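Local coordinates for nuclear import protein MOG1 (Saccharomyces cerevisiae, PDB 1JHS), which interacts with the Ran GTPase Gsp1 and takes part in nuclear protein import and poly(A)+ mRNA export, at residues 54-65 and 137-147; 96-107 and 168-177. The protein carries 1 engineered substitution. One frame throughout, in Å; residues are numbered along the deposited sequence.

Interaction 1: 54-65 and 137-147; sequences NESIIVDLLETV and DTDVVISINVP
N54 opens the pairing by turning its side chain onto P147: ND2 gives a weak bond to the proline carbonyl, and a water bridges the same two groups. E55 CA lies 3.3 Å from N145 O. Outside the pair, R164 takes both N54 OD1 and the carboxylate of E55, which N39 holds as well. At S56 the side chains bond directly. OG, set between the backbone N and the carbonyl carbon (chi1 51°), receives N145 ND2 at 3.0 Å, nearly straight (170°) and in the plane of the amide. I57 lies alongside I144, their CG1 atoms 4.0 Å apart. I58 turns to the other face of the sheet and is paired with S143 by two backbone bonds, I58 N to S143 O and S143 N to I58 O, each 2.8 Å. V59 rests CG1 against CG1 of V140. D60 exchanges two backbone bonds with V141. L61 lies beside V140, its CD2 against V140 CG2, and L62 puts CD1 3.8 Å from V141 CG2 on the opposite face. Beyond E63 the chain passes beside D139: V65 N reaches D139 OD2 at 3.1 Å from above the carboxylate plane, a second water links T64 OG1 to D139 OD1, and H77 and R132 hold the same group from outside. With an alanine here, the V65 amide and the H77 imidazole would probably lose their common acceptor, and R132 its counter-charge. Hydrogen-bonded and non-hydrogen-bonded pairs alternate from S56–N145 to E63–T138, a regular antiparallel pairing of two strands distant in sequence, inside the seven-stranded sheet of the Mog1 fold.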
loop_
_atom_site.group_PDB
_atom_site.type_symbol
_atom_site.label_atom_id
_atom_site.label_comp_id
_atom_site.label_asym_id
_atom_site.label_seq_id
_atom_site.Cartn_x
_atom_site.Cartn_y
_atom_site.Cartn_z
ATOM N N ASN A 54 4.215 7.330 -11.221
ATOM C CA ASN A 54 2.785 7.425 -10.932
ATOM C C ASN A 54 2.254 6.653 -9.727
ATOM O O ASN A 54 1.049 6.537 -9.582
ATOM C CB ASN A 54 1.969 7.048 -12.181
ATOM C CG ASN A 54 2.152 5.588 -12.587
ATOM O OD1 ASN A 54 2.936 4.865 -11.972
ATOM N ND2 ASN A 54 1.443 5.151 -13.646
ATOM N N GLU A 55 3.127 6.144 -8.865
ATOM C CA GLU A 55 2.649 5.409 -7.674
ATOM C C GLU A 55 2.164 6.365 -6.580
ATOM O O GLU A 55 2.553 7.517 -6.541
ATOM C CB GLU A 55 3.764 4.535 -7.079
ATOM C CG GLU A 55 4.382 3.540 -8.069
ATOM C CD GLU A 55 5.535 4.160 -8.849
ATOM O OE1 GLU A 55 5.823 5.360 -8.636
ATOM O OE2 GLU A 55 6.166 3.449 -9.654
ATOM N N SER A 56 1.295 5.882 -5.703
ATOM C CA SER A 56 0.806 6.701 -4.593
ATOM C C SER A 56 0.743 5.792 -3.375
ATOM O O SER A 56 0.531 4.571 -3.487
ATOM C CB SER A 56 -0.569 7.315 -4.902
ATOM O OG SER A 56 -1.493 6.347 -5.353
ATOM N N ILE A 57 0.947 6.398 -2.224
ATOM C CA ILE A 57 0.993 5.685 -0.957
ATOM C C ILE A 57 -0.003 6.277 0.041
ATOM O O ILE A 57 -0.021 7.488 0.255
ATOM C CB ILE A 57 2.415 5.810 -0.324
ATOM C CG1 ILE A 57 3.480 5.249 -1.291
ATOM C CG2 ILE A 57 2.446 5.107 1.050
ATOM C CD1 ILE A 57 4.967 5.555 -0.861
ATOM N N ILE A 58 -0.825 5.427 0.640
ATOM C CA ILE A 58 -1.778 5.893 1.643
ATOM C C ILE A 58 -1.586 5.065 2.914
ATOM O O ILE A 58 -1.492 3.852 2.857
ATOM C CB ILE A 58 -3.253 5.700 1.220
ATOM C CG1 ILE A 58 -3.598 6.572 0.008
ATOM C CG2 ILE A 58 -4.177 6.090 2.425
ATOM C CD1 ILE A 58 -5.031 6.414 -0.436
ATOM N N VAL A 59 -1.506 5.736 4.052
ATOM C CA VAL A 59 -1.388 5.048 5.334
ATOM C C VAL A 59 -2.709 5.414 5.968
ATOM O O VAL A 59 -3.094 6.593 5.966
ATOM C CB VAL A 59 -0.225 5.614 6.189
ATOM C CG1 VAL A 59 -0.198 4.923 7.538
ATOM C CG2 VAL A 59 1.101 5.404 5.473
ATOM N N ASP A 60 -3.420 4.433 6.504
ATOM C CA ASP A 60 -4.724 4.723 7.084
ATOM C C ASP A 60 -4.869 4.062 8.450
ATOM O O ASP A 60 -4.620 2.868 8.591
ATOM C CB ASP A 60 -5.811 4.206 6.160
ATOM C CG ASP A 60 -7.106 4.997 6.278
ATOM O OD1 ASP A 60 -7.270 5.746 7.274
ATOM O OD2 ASP A 60 -7.953 4.867 5.364
ATOM N N LEU A 61 -5.275 4.847 9.445
ATOM C CA LEU A 61 -5.455 4.328 10.807
ATOM C C LEU A 61 -6.914 3.929 10.923
ATOM O O LEU A 61 -7.802 4.794 10.975
ATOM C CB LEU A 61 -5.120 5.415 11.822
ATOM C CG LEU A 61 -3.709 6.005 11.693
ATOM C CD1 LEU A 61 -3.503 7.073 12.779
ATOM C CD2 LEU A 61 -2.652 4.901 11.853
ATOM N N LEU A 62 -7.165 2.622 10.952
ATOM C CA LEU A 62 -8.524 2.115 11.001
ATOM C C LEU A 62 -8.839 1.374 12.298
ATOM O O LEU A 62 -7.952 0.977 13.033
ATOM C CB LEU A 62 -8.745 1.178 9.805
ATOM C CG LEU A 62 -8.489 1.781 8.404
ATOM C CD1 LEU A 62 -8.688 0.706 7.321
ATOM C CD2 LEU A 62 -9.461 2.935 8.179
ATOM N N GLU A 63 -10.116 1.184 12.581
ATOM C CA GLU A 63 -10.484 0.444 13.787
ATOM C C GLU A 63 -10.122 -1.017 13.547
ATOM O O GLU A 63 -10.154 -1.492 12.408
ATOM C CB GLU A 63 -11.979 0.517 14.013
ATOM C CG GLU A 63 -12.533 1.888 14.170
ATOM C CD GLU A 63 -14.043 1.811 14.280
ATOM O OE1 GLU A 63 -14.515 0.761 14.801
ATOM O OE2 GLU A 63 -14.747 2.767 13.852
ATOM N N THR A 64 -9.781 -1.734 14.611
ATOM C CA THR A 64 -9.441 -3.142 14.477
ATOM C C THR A 64 -10.649 -3.940 13.974
ATOM O O THR A 64 -11.756 -3.753 14.459
ATOM C CB THR A 64 -9.033 -3.768 15.836
ATOM O OG1 THR A 64 -7.905 -3.065 16.377
ATOM C CG2 THR A 64 -8.654 -5.243 15.649
ATOM N N VAL A 65 -10.447 -4.826 13.005
ATOM C CA VAL A 65 -11.561 -5.634 12.557
ATOM C C VAL A 65 -11.629 -6.885 13.451
ATOM O O VAL A 65 -10.603 -7.435 13.875
ATOM C CB VAL A 65 -11.439 -6.028 11.059
ATOM C CG1 VAL A 65 -10.204 -6.870 10.818
ATOM C CG2 VAL A 65 -12.690 -6.759 10.636
ATOM N N ASP A 137 -6.390 -0.788 19.630
ATOM C CA ASP A 137 -7.557 -1.152 18.837
ATOM C C ASP A 137 -7.488 -0.470 17.475
ATOM O O ASP A 137 -8.478 0.078 16.987
ATOM C CB ASP A 137 -8.817 -0.694 19.543
ATOM C CG ASP A 137 -9.854 -1.751 19.562
ATOM O OD1 ASP A 137 -9.675 -2.765 20.308
ATOM O OD2 ASP A 137 -10.834 -1.580 18.802
ATOM N N THR A 138 -6.301 -0.481 16.888
ATOM C CA THR A 138 -6.123 0.141 15.589
ATOM C C THR A 138 -5.459 -0.824 14.620
ATOM O O THR A 138 -4.480 -1.470 14.972
ATOM C CB THR A 138 -5.252 1.401 15.717
ATOM O OG1 THR A 138 -5.920 2.357 16.553
ATOM C CG2 THR A 138 -4.980 2.010 14.355
ATOM N N ASP A 139 -6.016 -0.928 13.413
ATOM C CA ASP A 139 -5.435 -1.750 12.347
ATOM C C ASP A 139 -4.875 -0.712 11.357
ATOM O O ASP A 139 -5.643 0.069 10.775
ATOM C CB ASP A 139 -6.507 -2.593 11.625
ATOM C CG ASP A 139 -6.630 -4.006 12.195
ATOM O OD1 ASP A 139 -5.738 -4.394 13.003
ATOM O OD2 ASP A 139 -7.597 -4.732 11.822
ATOM N N VAL A 140 -3.547 -0.653 11.235
ATOM C CA VAL A 140 -2.923 0.286 10.288
ATOM C C VAL A 140 -2.887 -0.382 8.911
ATOM O O VAL A 140 -2.326 -1.473 8.780
ATOM C CB VAL A 140 -1.489 0.605 10.676
ATOM C CG1 VAL A 140 -0.885 1.619 9.668
ATOM C CG2 VAL A 140 -1.456 1.155 12.108
ATOM N N VAL A 141 -3.458 0.270 7.892
ATOM C CA VAL A 141 -3.445 -0.300 6.540
ATOM C C VAL A 141 -2.633 0.625 5.620
ATOM O O VAL A 141 -2.926 1.805 5.494
ATOM C CB VAL A 141 -4.881 -0.511 5.976
ATOM C CG1 VAL A 141 -4.827 -1.086 4.545
ATOM C CG2 VAL A 141 -5.657 -1.492 6.881
ATOM N N ILE A 142 -1.586 0.073 5.015
ATOM C CA ILE A 142 -0.744 0.851 4.107
ATOM C C ILE A 142 -1.035 0.338 2.703
ATOM O O ILE A 142 -0.932 -0.878 2.466
ATOM C CB ILE A 142 0.768 0.660 4.400
ATOM C CG1 ILE A 142 1.094 1.109 5.836
ATOM C CG2 ILE A 142 1.597 1.524 3.435
ATOM C CD1 ILE A 142 2.614 1.121 6.199
ATOM N N SER A 143 -1.439 1.231 1.789
ATOM C CA SER A 143 -1.714 0.809 0.410
ATOM C C SER A 143 -0.833 1.590 -0.556
ATOM O O SER A 143 -0.585 2.782 -0.361
ATOM C CB SER A 143 -3.205 0.985 0.023
ATOM O OG SER A 143 -3.754 2.258 0.359
ATOM N N ILE A 144 -0.321 0.899 -1.569
ATOM C CA ILE A 144 0.513 1.548 -2.564
ATOM C C ILE A 144 -0.091 1.161 -3.903
ATOM O O ILE A 144 -0.115 -0.012 -4.260
ATOM C CB ILE A 144 1.992 1.081 -2.496
ATOM C CG1 ILE A 144 2.565 1.327 -1.085
ATOM C CG2 ILE A 144 2.822 1.866 -3.569
ATOM C CD1 ILE A 144 4.067 0.900 -0.883
ATOM N N ASN A 145 -0.572 2.165 -4.638
ATOM C CA ASN A 145 -1.197 1.944 -5.933
ATOM C C ASN A 145 -0.173 1.995 -7.063
ATOM O O ASN A 145 0.647 2.908 -7.109
ATOM C CB ASN A 145 -2.269 3.001 -6.168
ATOM C CG ASN A 145 -3.238 3.062 -5.046
ATOM O OD1 ASN A 145 -3.983 2.095 -4.800
ATOM N ND2 ASN A 145 -3.245 4.184 -4.321
ATOM N N VAL A 146 -0.239 1.007 -7.959
ATOM C CA VAL A 146 0.665 0.914 -9.087
ATOM C C VAL A 146 -0.123 0.768 -10.399
ATOM O O VAL A 146 -0.495 -0.342 -10.795
ATOM C CB VAL A 146 1.607 -0.317 -8.933
ATOM C CG1 VAL A 146 2.777 -0.215 -9.925
ATOM C CG2 VAL A 146 2.085 -0.436 -7.465
ATOM N N PRO A 147 -0.399 1.894 -11.085
ATOM C CA PRO A 147 -1.147 1.831 -12.353
ATOM C C PRO A 147 -0.165 1.239 -13.362
ATOM O O PRO A 147 0.847 1.872 -13.682
ATOM C CB PRO A 147 -1.483 3.305 -12.654
ATOM C CG PRO A 147 -1.382 3.997 -11.237
ATOM C CD PRO A 147 -0.188 3.286 -10.642
HETATM O O HOH W 1 1.626 3.064 -15.869
HETATM O O HOH W 2 -5.622 -4.214 15.809
#

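Interaction 2: 96-107 and 168-177; sequences DTVQQGTKFTGL and VYQLLQEMVR
Y169 swings CG opposite its backbone N (chi1 -167°), carrying the ring toward the strands, while T105 holds OG1 between its own N and carbonyl carbon (chi1 60°), on the side of the helix. This is helix-on-sheet packing: helix 168-177 runs nearly antiparallel to strand 103-107, axes 8.8 Å apart, over a hairpin whose arms pair D96 with T105. A chain of hydrogen bonds threads the interface. Q173 NE2 donates to T105 OG1 at 3.0 Å, T105 OG1 donates to Y169 OH at 2.9 Å, and Y169 OH donates to D96 OD1 in a very short bond of 2.5 Å. Two bonds thus fix the phenol oxygen, and the threonine hydroxyl serves as both acceptor and donor. The ring sits edge-on to the backbone, where Y169 CE1 is 3.5 Å from G106 CA; L107 CG packs near Y169 CD1. Further along the helix, V176 places CG2 against T105 CG2, and R177 brings NH1 close to V98 CG1. K103 runs its straight chain alongside V176, the two side chains heading opposite ways, with K103 CD 3.6 Å from V176 CG1 and K103 NZ reaching V176 O in a weak bond.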
loop_
_atom_site.group_PDB
_atom_site.type_symbol
_atom_site.label_atom_id
_atom_site.label_comp_id
_atom_site.label_asym_id
_atom_site.label_seq_id
_atom_site.Cartn_x
_atom_site.Cartn_y
_atom_site.Cartn_z
ATOM N N ASP A 96 3.070 -12.395 2.524
ATOM C CA ASP A 96 3.971 -12.829 3.583
ATOM C C ASP A 96 3.519 -12.394 4.977
ATOM O O ASP A 96 2.977 -11.306 5.163
ATOM C CB ASP A 96 5.372 -12.233 3.403
ATOM C CG ASP A 96 6.086 -12.727 2.155
ATOM O OD1 ASP A 96 6.118 -11.986 1.141
ATOM O OD2 ASP A 96 6.628 -13.853 2.187
ATOM N N THR A 97 3.753 -13.263 5.951
ATOM C CA THR A 97 3.510 -12.899 7.331
ATOM C C THR A 97 4.884 -12.348 7.690
ATOM O O THR A 97 5.877 -13.100 7.730
ATOM C CB THR A 97 3.214 -14.108 8.229
ATOM O OG1 THR A 97 1.873 -14.550 7.992
ATOM C CG2 THR A 97 3.310 -13.703 9.685
ATOM N N VAL A 98 4.957 -11.045 7.928
ATOM C CA VAL A 98 6.229 -10.407 8.270
ATOM C C VAL A 98 6.514 -10.605 9.772
ATOM O O VAL A 98 7.662 -10.798 10.182
ATOM C CB VAL A 98 6.183 -8.918 7.922
ATOM C CG1 VAL A 98 7.368 -8.202 8.549
ATOM C CG2 VAL A 98 6.209 -8.753 6.381
ATOM N N GLN A 99 5.461 -10.565 10.584
ATOM C CA GLN A 99 5.620 -10.784 12.021
ATOM C C GLN A 99 4.345 -11.440 12.527
ATOM O O GLN A 99 3.261 -10.874 12.399
ATOM C CB GLN A 99 5.880 -9.473 12.762
ATOM C CG GLN A 99 6.337 -9.687 14.221
ATOM C CD GLN A 99 6.790 -8.399 14.891
ATOM O OE1 GLN A 99 5.969 -7.578 15.310
ATOM N NE2 GLN A 99 8.108 -8.198 14.973
ATOM N N GLN A 100 4.473 -12.645 13.081
ATOM C CA GLN A 100 3.305 -13.364 13.551
ATOM C C GLN A 100 2.459 -12.504 14.458
ATOM O O GLN A 100 2.963 -11.782 15.326
ATOM C CB GLN A 100 3.704 -14.668 14.253
ATOM C CG GLN A 100 4.344 -15.707 13.312
ATOM C CD GLN A 100 3.401 -16.212 12.216
ATOM O OE1 GLN A 100 2.195 -16.368 12.444
ATOM N NE2 GLN A 100 3.948 -16.505 11.035
ATOM N N GLY A 101 1.161 -12.556 14.190
ATOM C CA GLY A 101 0.190 -11.810 14.956
ATOM C C GLY A 101 -0.018 -10.355 14.594
ATOM O O GLY A 101 -1.130 -9.861 14.751
ATOM N N THR A 102 0.987 -9.662 14.052
ATOM C CA THR A 102 0.763 -8.250 13.801
ATOM C C THR A 102 1.075 -7.630 12.446
ATOM O O THR A 102 0.542 -6.570 12.149
ATOM C CB THR A 102 1.490 -7.400 14.836
ATOM O OG1 THR A 102 2.898 -7.612 14.700
ATOM C CG2 THR A 102 1.042 -7.766 16.263
ATOM N N LYS A 103 1.910 -8.267 11.630
ATOM C CA LYS A 103 2.287 -7.642 10.359
ATOM C C LYS A 103 2.198 -8.579 9.175
ATOM O O LYS A 103 2.846 -9.622 9.157
ATOM C CB LYS A 103 3.705 -7.084 10.451
ATOM C CG LYS A 103 3.886 -6.041 11.544
ATOM C CD LYS A 103 5.343 -5.596 11.680
ATOM C CE LYS A 103 5.441 -4.396 12.622
ATOM N NZ LYS A 103 6.855 -3.873 12.682
ATOM N N PHE A 104 1.403 -8.169 8.184
ATOM C CA PHE A 104 1.187 -8.970 6.985
ATOM C C PHE A 104 1.279 -8.074 5.758
ATOM O O PHE A 104 0.795 -6.938 5.786
ATOM C CB PHE A 104 -0.204 -9.622 7.063
ATOM C CG PHE A 104 -0.370 -10.778 6.126
ATOM C CD1 PHE A 104 -0.094 -12.070 6.549
ATOM C CD2 PHE A 104 -0.755 -10.561 4.798
ATOM C CE1 PHE A 104 -0.194 -13.161 5.663
ATOM C CE2 PHE A 104 -0.865 -11.636 3.906
ATOM C CZ PHE A 104 -0.579 -12.940 4.345
ATOM N N THR A 105 1.898 -8.583 4.686
ATOM C CA THR A 105 2.044 -7.824 3.446
ATOM C C THR A 105 1.707 -8.672 2.202
ATOM O O THR A 105 1.836 -9.894 2.222
ATOM C CB THR A 105 3.508 -7.316 3.265
ATOM O OG1 THR A 105 4.412 -8.437 3.223
ATOM C CG2 THR A 105 3.908 -6.423 4.418
ATOM N N GLY A 106 1.295 -8.001 1.125
ATOM C CA GLY A 106 1.006 -8.706 -0.112
ATOM C C GLY A 106 0.780 -7.728 -1.260
ATOM O O GLY A 106 0.668 -6.515 -1.031
ATOM N N LEU A 107 0.791 -8.252 -2.486
ATOM C CA LEU A 107 0.498 -7.466 -3.689
ATOM C C LEU A 107 -0.841 -8.065 -4.146
ATOM O O LEU A 107 -1.004 -9.283 -4.173
ATOM C CB LEU A 107 1.533 -7.696 -4.782
ATOM C CG LEU A 107 2.923 -7.104 -4.622
ATOM C CD1 LEU A 107 3.706 -7.504 -5.867
ATOM C CD2 LEU A 107 2.851 -5.584 -4.498
ATOM N N VAL A 168 7.889 -2.221 -5.778
ATOM C CA VAL A 168 6.854 -1.715 -4.883
ATOM C C VAL A 168 6.699 -2.621 -3.650
ATOM O O VAL A 168 6.529 -2.148 -2.533
ATOM C CB VAL A 168 5.509 -1.597 -5.629
ATOM C CG1 VAL A 168 4.344 -1.381 -4.631
ATOM C CG2 VAL A 168 5.616 -0.427 -6.616
ATOM N N TYR A 169 6.798 -3.925 -3.854
ATOM C CA TYR A 169 6.659 -4.838 -2.728
ATOM C C TYR A 169 7.827 -4.669 -1.770
ATOM O O TYR A 169 7.659 -4.795 -0.558
ATOM C CB TYR A 169 6.572 -6.287 -3.204
ATOM C CG TYR A 169 6.116 -7.218 -2.109
ATOM C CD1 TYR A 169 4.848 -7.087 -1.537
ATOM C CD2 TYR A 169 6.936 -8.258 -1.666
ATOM C CE1 TYR A 169 4.403 -7.991 -0.555
ATOM C CE2 TYR A 169 6.506 -9.153 -0.684
ATOM C CZ TYR A 169 5.239 -9.015 -0.144
ATOM O OH TYR A 169 4.809 -9.927 0.794
ATOM N N GLN A 170 9.015 -4.389 -2.294
ATOM C CA GLN A 170 10.150 -4.190 -1.403
ATOM C C GLN A 170 9.903 -2.917 -0.580
ATOM O O GLN A 170 10.119 -2.890 0.630
ATOM C CB GLN A 170 11.454 -4.046 -2.183
ATOM C CG GLN A 170 12.647 -3.912 -1.259
ATOM C CD GLN A 170 13.962 -3.859 -2.013
ATOM O OE1 GLN A 170 14.055 -4.331 -3.162
ATOM N NE2 GLN A 170 14.989 -3.297 -1.373
ATOM N N LEU A 171 9.423 -1.867 -1.239
ATOM C CA LEU A 171 9.117 -0.615 -0.529
ATOM C C LEU A 171 8.096 -0.882 0.566
ATOM O O LEU A 171 8.260 -0.449 1.704
ATOM C CB LEU A 171 8.559 0.430 -1.506
ATOM C CG LEU A 171 7.869 1.653 -0.902
ATOM C CD1 LEU A 171 8.853 2.449 -0.032
ATOM C CD2 LEU A 171 7.334 2.539 -2.040
ATOM N N LEU A 172 7.041 -1.609 0.215
ATOM C CA LEU A 172 5.969 -1.920 1.167
ATOM C C LEU A 172 6.536 -2.611 2.407
ATOM O O LEU A 172 6.219 -2.242 3.548
ATOM C CB LEU A 172 4.925 -2.817 0.505
ATOM C CG LEU A 172 3.685 -3.124 1.373
ATOM C CD1 LEU A 172 2.789 -1.867 1.494
ATOM C CD2 LEU A 172 2.906 -4.297 0.721
ATOM N N GLN A 173 7.377 -3.617 2.193
ATOM C CA GLN A 173 7.964 -4.326 3.314
ATOM C C GLN A 173 8.885 -3.429 4.138
ATOM O O GLN A 173 8.913 -3.525 5.368
ATOM C CB GLN A 173 8.660 -5.598 2.815
ATOM C CG GLN A 173 7.622 -6.641 2.333
ATOM C CD GLN A 173 8.128 -8.074 2.294
ATOM O OE1 GLN A 173 9.205 -8.352 1.737
ATOM N NE2 GLN A 173 7.337 -9.009 2.875
ATOM N N GLU A 174 9.631 -2.545 3.475
ATOM C CA GLU A 174 10.512 -1.620 4.216
ATOM C C GLU A 174 9.682 -0.647 5.064
ATOM O O GLU A 174 10.082 -0.300 6.173
ATOM C CB GLU A 174 11.432 -0.840 3.270
ATOM C CG GLU A 174 12.427 -1.743 2.506
ATOM C CD GLU A 174 13.549 -0.964 1.830
ATOM O OE1 GLU A 174 14.295 -1.579 1.031
ATOM O OE2 GLU A 174 13.705 0.258 2.099
ATOM N N MET A 175 8.538 -0.198 4.540
ATOM C CA MET A 175 7.667 0.693 5.301
ATOM C C MET A 175 7.167 -0.013 6.556
ATOM O O MET A 175 7.061 0.594 7.638
ATOM C CB MET A 175 6.466 1.124 4.453
ATOM C CG MET A 175 6.856 2.035 3.274
ATOM S SD MET A 175 5.367 2.708 2.509
ATOM C CE MET A 175 4.821 3.902 3.781
ATOM N N VAL A 176 6.873 -1.300 6.421
ATOM C CA VAL A 176 6.391 -2.071 7.565
ATOM C C VAL A 176 7.495 -2.279 8.589
ATOM O O VAL A 176 7.276 -2.104 9.795
ATOM C CB VAL A 176 5.854 -3.437 7.098
ATOM C CG1 VAL A 176 5.623 -4.385 8.302
ATOM C CG2 VAL A 176 4.556 -3.217 6.320
ATOM N N ARG A 177 8.681 -2.649 8.112
ATOM C CA ARG A 177 9.798 -2.872 9.031
ATOM C C ARG A 177 10.249 -1.601 9.723
ATOM O O ARG A 177 10.691 -1.659 10.869
ATOM C CB ARG A 177 10.971 -3.518 8.297
ATOM C CG ARG A 177 10.694 -5.001 8.057
ATOM C CD ARG A 177 11.941 -5.729 7.732
ATOM N NE ARG A 177 11.819 -7.163 7.990
ATOM C CZ ARG A 177 10.884 -7.924 7.476
ATOM N NH1 ARG A 177 9.985 -7.359 6.688
ATOM N NH2 ARG A 177 10.883 -9.244 7.685
#

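In the fold
Helix 163-178 joins interactions 1 and 2, whose centres lie about 12 Å apart but which share a hydrophobic boundary. V168 touches the strand pair of interaction 1 twice, its CG2 lying 3.6 Å from V146 CG2 and its CG1 3.7 Å from I144 CG2. Farther along, L171 meets I144, and M175 CE comes within 3.8 Å of I57 CG2. The helix therefore turns Y169, Q173 and V176 to the hairpin and these other residues to strands 56-63 and 138-147. Strand 124-133 lies between the two contacts, its A129 packing against T105, L172 and V176.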